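Lovastatin nonaketide synthase mokA (Monascus pilosus, PDB 6AD3) catalyses the iterative nine-step assembly of the lovastatin polyketide as a type I polyketide synthase, of which this chain is the condensation domain. Local coordinates at residues A[78-83]-A[245-250]; A[253-258]-A[404-409]. The protein carries 1 engineered substitution. All blocks are in the same frame, centred on the assembly; numbering follows the deposited sequence.

How the contacts relate
From strand 72-77 the chain of this condensation domain runs into helix 80-91 and, after strands of the three-stranded and mixed five-stranded sheets and helix 213-227, returns as helix 239-251, whose last turns close contact 1. Contact 2 opens directly after that helix, at its turn into helix 256-266, and closes when the chain arrives at 404-409 after helix 386-401. The two loops therefore follow in series, neither nesting nor crossing, and their centres lie about 10 Å apart. Leu80 and Gln246 of contact 1 both pack on Pro407 of contact 2, so the start of helix 80-91, the 239-266 helix pair and segment 404-409 form one cluster.

Contact 1 of 2, residues A[78-83]-A[245-250]; sequences LSLGQE and RQREAL
Arg247, on helix 239-251, reaches across to the N-terminal turn of helix 80-91, where Ser79 and Gln82 form a capping box: Gln82 N bonds to Ser79 OG, and Ser79 N to Gln82 OE1. The arginine side chain leaves its helix with CG anti to the backbone N (chi1 -164°) and then bends at chi3, which brings the guanidinium over the start of the other helix. Its NH2 serves two acceptors lying near the guanidinium plane, Leu78 O at 2.8 Å and Glu83 OE1, also at 2.8 Å. NH2 stands above the carbonyl plane of Leu78 (40° out of it), whereas it meets Glu83 OE1 nearly along the C-O axis, with carboxylate and guanidinium planes 11° apart. A weak bond from Arg247 NE to Leu78 O restricts the group further. Glu83 has a second cationic partner, since its OE2 pairs with Arg87 one turn along the helix.

Leu80 supplies the apolar part of the contact. Its CD2 lies over one face of the guanidinium, toward the rim, 3.6 Å from Arg247 NH1, and also meets Leu250 CD2 at 3.9 Å. Gln246, extended beyond CG, links to the same helix start through water: its OE1 accepts from two molecules, one accepting from Leu80 N and the other from Gly81 N, the latter water lying 2.6 Å from Gln246 OE1.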
loop_
_atom_site.group_PDB
_atom_site.type_symbol
_atom_site.label_atom_id
_atom_site.label_comp_id
_atom_site.label_asym_id
_atom_site.label_seq_id
_atom_site.Cartn_x
_atom_site.Cartn_y
_atom_site.Cartn_z
ATOM N N LEU A 78 -0.320 -20.688 -1.190
ATOM C CA LEU A 78 -0.273 -19.237 -1.113
ATOM C C LEU A 78 0.787 -18.679 -2.082
ATOM O O LEU A 78 1.822 -19.298 -2.346
ATOM C CB LEU A 78 -0.001 -18.785 0.315
ATOM C CG LEU A 78 -0.969 -19.186 1.441
ATOM C CD1 LEU A 78 -0.573 -18.539 2.760
ATOM C CD2 LEU A 78 -2.395 -18.829 1.087
ATOM N N SER A 79 0.521 -17.518 -2.640
ATOM C CA SER A 79 1.563 -16.769 -3.310
ATOM C C SER A 79 2.631 -16.397 -2.291
ATOM O O SER A 79 2.399 -16.453 -1.080
ATOM C CB SER A 79 0.991 -15.489 -3.955
ATOM O OG SER A 79 0.728 -14.487 -2.983
ATOM N N LEU A 80 3.788 -15.991 -2.786
ATOM C CA LEU A 80 4.887 -15.609 -1.918
ATOM C C LEU A 80 4.444 -14.415 -1.001
ATOM O O LEU A 80 4.686 -14.412 0.211
ATOM C CB LEU A 80 6.095 -15.272 -2.779
ATOM C CG LEU A 80 6.814 -16.474 -3.408
ATOM C CD1 LEU A 80 7.750 -16.016 -4.513
ATOM C CD2 LEU A 80 7.557 -17.247 -2.339
ATOM N N GLY A 81 3.810 -13.427 -1.595
ATOM C CA GLY A 81 3.303 -12.272 -0.857
ATOM C C GLY A 81 2.226 -12.663 0.128
ATOM O O GLY A 81 2.220 -12.175 1.273
ATOM N N GLN A 82 1.288 -13.528 -0.280
ATOM C CA GLN A 82 0.292 -14.033 0.683
ATOM C C GLN A 82 0.938 -14.737 1.874
ATOM O O GLN A 82 0.510 -14.577 3.016
ATOM C CB GLN A 82 -0.682 -14.975 0.017
ATOM C CG GLN A 82 -1.678 -14.300 -0.909
ATOM C CD GLN A 82 -2.497 -15.299 -1.702
ATOM O OE1 GLN A 82 -2.064 -16.431 -1.943
ATOM N NE2 GLN A 82 -3.733 -14.928 -2.023
ATOM N N GLU A 83 1.986 -15.534 1.609
ATOM C CA GLU A 83 2.609 -16.311 2.637
ATOM C C GLU A 83 3.260 -15.438 3.715
ATOM O O GLU A 83 3.058 -15.672 4.907
ATOM C CB GLU A 83 3.642 -17.263 2.014
ATOM C CG GLU A 83 4.389 -18.111 3.029
ATOM C CD GLU A 83 5.360 -19.108 2.380
ATOM O OE1 GLU A 83 5.230 -19.436 1.190
ATOM O OE2 GLU A 83 6.331 -19.475 3.043
ATOM N N ARG A 245 3.689 -18.807 -11.264
ATOM C CA ARG A 245 4.808 -18.457 -12.119
ATOM C C ARG A 245 5.900 -17.724 -11.354
ATOM O O ARG A 245 7.108 -17.938 -11.554
ATOM C CB ARG A 245 4.362 -17.624 -13.314
ATOM C CG ARG A 245 3.615 -18.424 -14.365
ATOM C CD ARG A 245 3.445 -17.638 -15.655
ATOM N NE ARG A 245 3.683 -18.487 -16.823
ATOM C CZ ARG A 245 2.976 -18.443 -17.951
ATOM N NH1 ARG A 245 1.976 -17.579 -18.088
ATOM N NH2 ARG A 245 3.268 -19.269 -18.947
ATOM N N GLN A 246 5.485 -16.893 -10.417
ATOM C CA GLN A 246 6.424 -16.169 -9.612
ATOM C C GLN A 246 7.155 -17.105 -8.647
ATOM O O GLN A 246 8.382 -17.045 -8.481
ATOM C CB GLN A 246 5.659 -15.090 -8.819
ATOM C CG GLN A 246 6.543 -14.147 -8.042
ATOM C CD GLN A 246 5.699 -13.158 -7.257
ATOM O OE1 GLN A 246 4.826 -13.564 -6.495
ATOM N NE2 GLN A 246 5.799 -11.886 -7.621
ATOM N N ARG A 247 6.432 -18.039 -8.065
ATOM C CA ARG A 247 7.061 -19.002 -7.145
ATOM C C ARG A 247 8.054 -19.889 -7.897
ATOM O O ARG A 247 9.186 -20.105 -7.451
ATOM C CB ARG A 247 5.973 -19.847 -6.492
ATOM C CG ARG A 247 6.429 -20.606 -5.277
ATOM C CD ARG A 247 5.245 -21.249 -4.577
ATOM N NE ARG A 247 4.637 -20.399 -3.575
ATOM C CZ ARG A 247 5.156 -20.181 -2.366
ATOM N NH1 ARG A 247 6.373 -20.600 -2.066
ATOM N NH2 ARG A 247 4.470 -19.556 -1.452
ATOM N N GLU A 248 7.679 -20.284 -9.111
ATOM C CA GLU A 248 8.558 -21.133 -9.947
ATOM C C GLU A 248 9.828 -20.414 -10.355
ATOM O O GLU A 248 10.888 -21.029 -10.467
ATOM C CB GLU A 248 7.794 -21.614 -11.193
ATOM C CG GLU A 248 6.768 -22.684 -10.827
ATOM C CD GLU A 248 5.900 -23.139 -12.014
ATOM O OE1 GLU A 248 6.082 -22.603 -13.142
ATOM O OE2 GLU A 248 4.986 -23.972 -11.783
ATOM N N ALA A 249 9.724 -19.110 -10.585
ATOM C CA ALA A 249 10.904 -18.290 -10.904
ATOM C C ALA A 249 11.887 -18.284 -9.728
ATOM O O ALA A 249 13.101 -18.432 -9.907
ATOM C CB ALA A 249 10.488 -16.865 -11.268
ATOM N N LEU A 250 11.363 -18.126 -8.515
ATOM C CA LEU A 250 12.215 -18.207 -7.324
ATOM C C LEU A 250 12.842 -19.593 -7.204
ATOM O O LEU A 250 14.064 -19.705 -7.052
ATOM C CB LEU A 250 11.426 -17.874 -6.051
ATOM C CG LEU A 250 12.158 -18.127 -4.741
ATOM C CD1 LEU A 250 13.401 -17.246 -4.678
ATOM C CD2 LEU A 250 11.230 -17.877 -3.552
HETATM O O HOH W 1 4.078 -16.129 -5.658
HETATM O O HOH W 2 3.774 -12.428 -4.345
#

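Contact 2 of 2, residues A[253-258]-A[404-409]; sequences GQMDAD and ARVPYG
A Schellman motif at Gly253 ends helix 239-251, and the same glycine begins a type I beta turn to Asp256 that leads the chain into helix 256-266; the contact joins the turn between these two helices to residues 404-407, which lead into helix 408-414, with Pro407 at its N-cap position. The glycine takes a positive phi of 93°, where a CB would be jammed against the carbonyl O of the residue before, so the position calls for glycine. Asp256 N closes the turn on Gly253 O.

Across the contact the packing is carried by Met255 and Asp258 on one side and Val406 and Pro407 on the other, with no hydrogen bond between the segments. Met255 sends out a long, extended side chain: CG lies anti to the carbonyl carbon (chi1 -73°), and the two outer torsions are close to 180°, which carries the thioether to the loop backbone. There the methyl makes the closest approach. Met255 CE is 3.4 Å from Arg405 O and 4.0 Å from Pro407 CD, the methionine and proline side chains crossing at about a right angle. The sulfur lies over the same backbone, Met255 SD being 4.0 Å from Arg405 O, with Val406 CG2 a little farther off.

One turn further on, Asp258 meets the same valine through its CB, 3.4 Å from Val406 CG2. With CG1 anti to the backbone N (chi1 -177°), Val406 is left with CG2 as the branch between Met255 and Asp258. The carboxylate of Asp258 has another task: its OD1 is hydrogen-bonded to His403. Asp258 OD2 stays 5.3 Å from Arg405 NE, where any attraction would be long-range only.

Around this core, Met255 also packs on Gln246 and Leu250 of helix 239-251, while Asn371, where strand 371-377 begins, bonds to Val406 O and Tyr408 N, joining the loop to the edge of the six-stranded sheet.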
loop_
_atom_site.group_PDB
_atom_site.type_symbol
_atom_site.label_atom_id
_atom_site.label_comp_id
_atom_site.label_asym_id
_atom_site.label_seq_id
_atom_site.Cartn_x
_atom_site.Cartn_y
_atom_site.Cartn_z
ATOM N N GLY A 253 15.692 -20.541 -9.690
ATOM C CA GLY A 253 16.919 -19.787 -9.626
ATOM C C GLY A 253 16.897 -18.522 -10.428
ATOM O O GLY A 253 17.871 -17.781 -10.452
ATOM N N GLN A 254 15.747 -18.185 -10.977
ATOM C CA GLN A 254 15.667 -17.039 -11.840
ATOM C C GLN A 254 15.541 -15.713 -11.103
ATOM O O GLN A 254 15.564 -14.656 -11.728
ATOM C CB GLN A 254 14.521 -17.204 -12.805
ATOM C CG GLN A 254 14.763 -18.334 -13.763
ATOM C CD GLN A 254 13.821 -18.294 -14.923
ATOM O OE1 GLN A 254 14.116 -17.693 -15.952
ATOM N NE2 GLN A 254 12.626 -18.802 -14.713
ATOM N N MET A 255 15.302 -15.768 -9.800
ATOM C CA MET A 255 15.373 -14.559 -8.979
ATOM C C MET A 255 16.726 -14.405 -8.336
ATOM O O MET A 255 16.915 -13.500 -7.530
ATOM C CB MET A 255 14.290 -14.561 -7.875
ATOM C CG MET A 255 12.892 -14.303 -8.400
ATOM S SD MET A 255 11.770 -14.019 -7.003
ATOM C CE MET A 255 10.240 -13.905 -7.927
ATOM N N ASP A 256 17.658 -15.331 -8.607
ATOM C CA ASP A 256 18.894 -15.356 -7.822
ATOM C C ASP A 256 19.713 -14.093 -8.010
ATOM O O ASP A 256 20.274 -13.589 -7.047
ATOM C CB ASP A 256 19.740 -16.594 -8.146
ATOM C CG ASP A 256 19.216 -17.854 -7.465
ATOM O OD1 ASP A 256 18.272 -17.763 -6.651
ATOM O OD2 ASP A 256 19.737 -18.948 -7.769
ATOM N N ALA A 257 19.754 -13.554 -9.229
ATOM C CA ALA A 257 20.526 -12.321 -9.481
ATOM C C ALA A 257 19.894 -11.099 -8.792
ATOM O O ALA A 257 20.609 -10.223 -8.244
ATOM C CB ALA A 257 20.665 -12.074 -10.967
ATOM N N ASP A 258 18.564 -11.083 -8.730
ATOM C CA ASP A 258 17.851 -10.010 -8.033
ATOM C C ASP A 258 18.062 -10.092 -6.542
ATOM O O ASP A 258 18.357 -9.075 -5.869
ATOM C CB ASP A 258 16.361 -10.042 -8.373
ATOM C CG ASP A 258 16.083 -9.765 -9.841
ATOM O OD1 ASP A 258 16.872 -9.075 -10.492
ATOM O OD2 ASP A 258 15.089 -10.300 -10.365
ATOM N N ALA A 404 13.045 -5.613 -9.472
ATOM C CA ALA A 404 11.830 -5.361 -8.683
ATOM C C ALA A 404 10.982 -6.609 -8.360
ATOM O O ALA A 404 10.019 -6.495 -7.632
ATOM C CB ALA A 404 10.948 -4.342 -9.387
ATOM N N ARG A 405 11.278 -7.747 -8.988
ATOM C CA ARG A 405 10.386 -8.911 -8.932
ATOM C C ARG A 405 10.476 -9.719 -7.633
ATOM O O ARG A 405 9.673 -10.611 -7.396
ATOM C CB ARG A 405 10.672 -9.844 -10.087
ATOM C CG ARG A 405 10.306 -9.290 -11.446
ATOM C CD ARG A 405 10.690 -10.301 -12.528
ATOM N NE ARG A 405 11.081 -9.673 -13.788
ATOM C CZ ARG A 405 10.234 -9.391 -14.772
ATOM N NH1 ARG A 405 8.938 -9.649 -14.634
ATOM N NH2 ARG A 405 10.680 -8.843 -15.893
ATOM N N VAL A 406 11.409 -9.391 -6.763
ATOM C CA VAL A 406 11.554 -10.129 -5.547
ATOM C C VAL A 406 10.559 -9.670 -4.467
ATOM O O VAL A 406 10.643 -8.534 -4.001
ATOM C CB VAL A 406 12.969 -9.997 -4.993
ATOM C CG1 VAL A 406 13.113 -10.835 -3.742
ATOM C CG2 VAL A 406 13.959 -10.446 -6.030
ATOM N N PRO A 407 9.643 -10.565 -4.044
ATOM C CA PRO A 407 8.749 -10.193 -2.932
ATOM C C PRO A 407 9.563 -9.940 -1.636
ATOM O O PRO A 407 10.492 -10.689 -1.339
ATOM C CB PRO A 407 7.864 -11.421 -2.772
ATOM C CG PRO A 407 7.860 -12.075 -4.129
ATOM C CD PRO A 407 9.251 -11.846 -4.653
ATOM N N TYR A 408 9.345 -8.809 -0.980
ATOM C CA TYR A 408 10.294 -8.369 0.072
ATOM C C TYR A 408 10.375 -9.404 1.218
ATOM O O TYR A 408 11.424 -9.567 1.833
ATOM C CB TYR A 408 9.970 -6.980 0.610
ATOM C CG TYR A 408 8.782 -6.931 1.518
ATOM C CD1 TYR A 408 7.488 -6.910 1.008
ATOM C CD2 TYR A 408 8.938 -6.813 2.862
ATOM C CE1 TYR A 408 6.373 -6.841 1.840
ATOM C CE2 TYR A 408 7.828 -6.772 3.726
ATOM C CZ TYR A 408 6.549 -6.700 3.178
ATOM O OH TYR A 408 5.483 -6.718 4.046
ATOM N N GLY A 409 9.278 -10.122 1.484
ATOM C CA GLY A 409 9.288 -11.142 2.538
ATOM C C GLY A 409 10.295 -12.250 2.264
ATOM O O GLY A 409 10.914 -12.795 3.196
#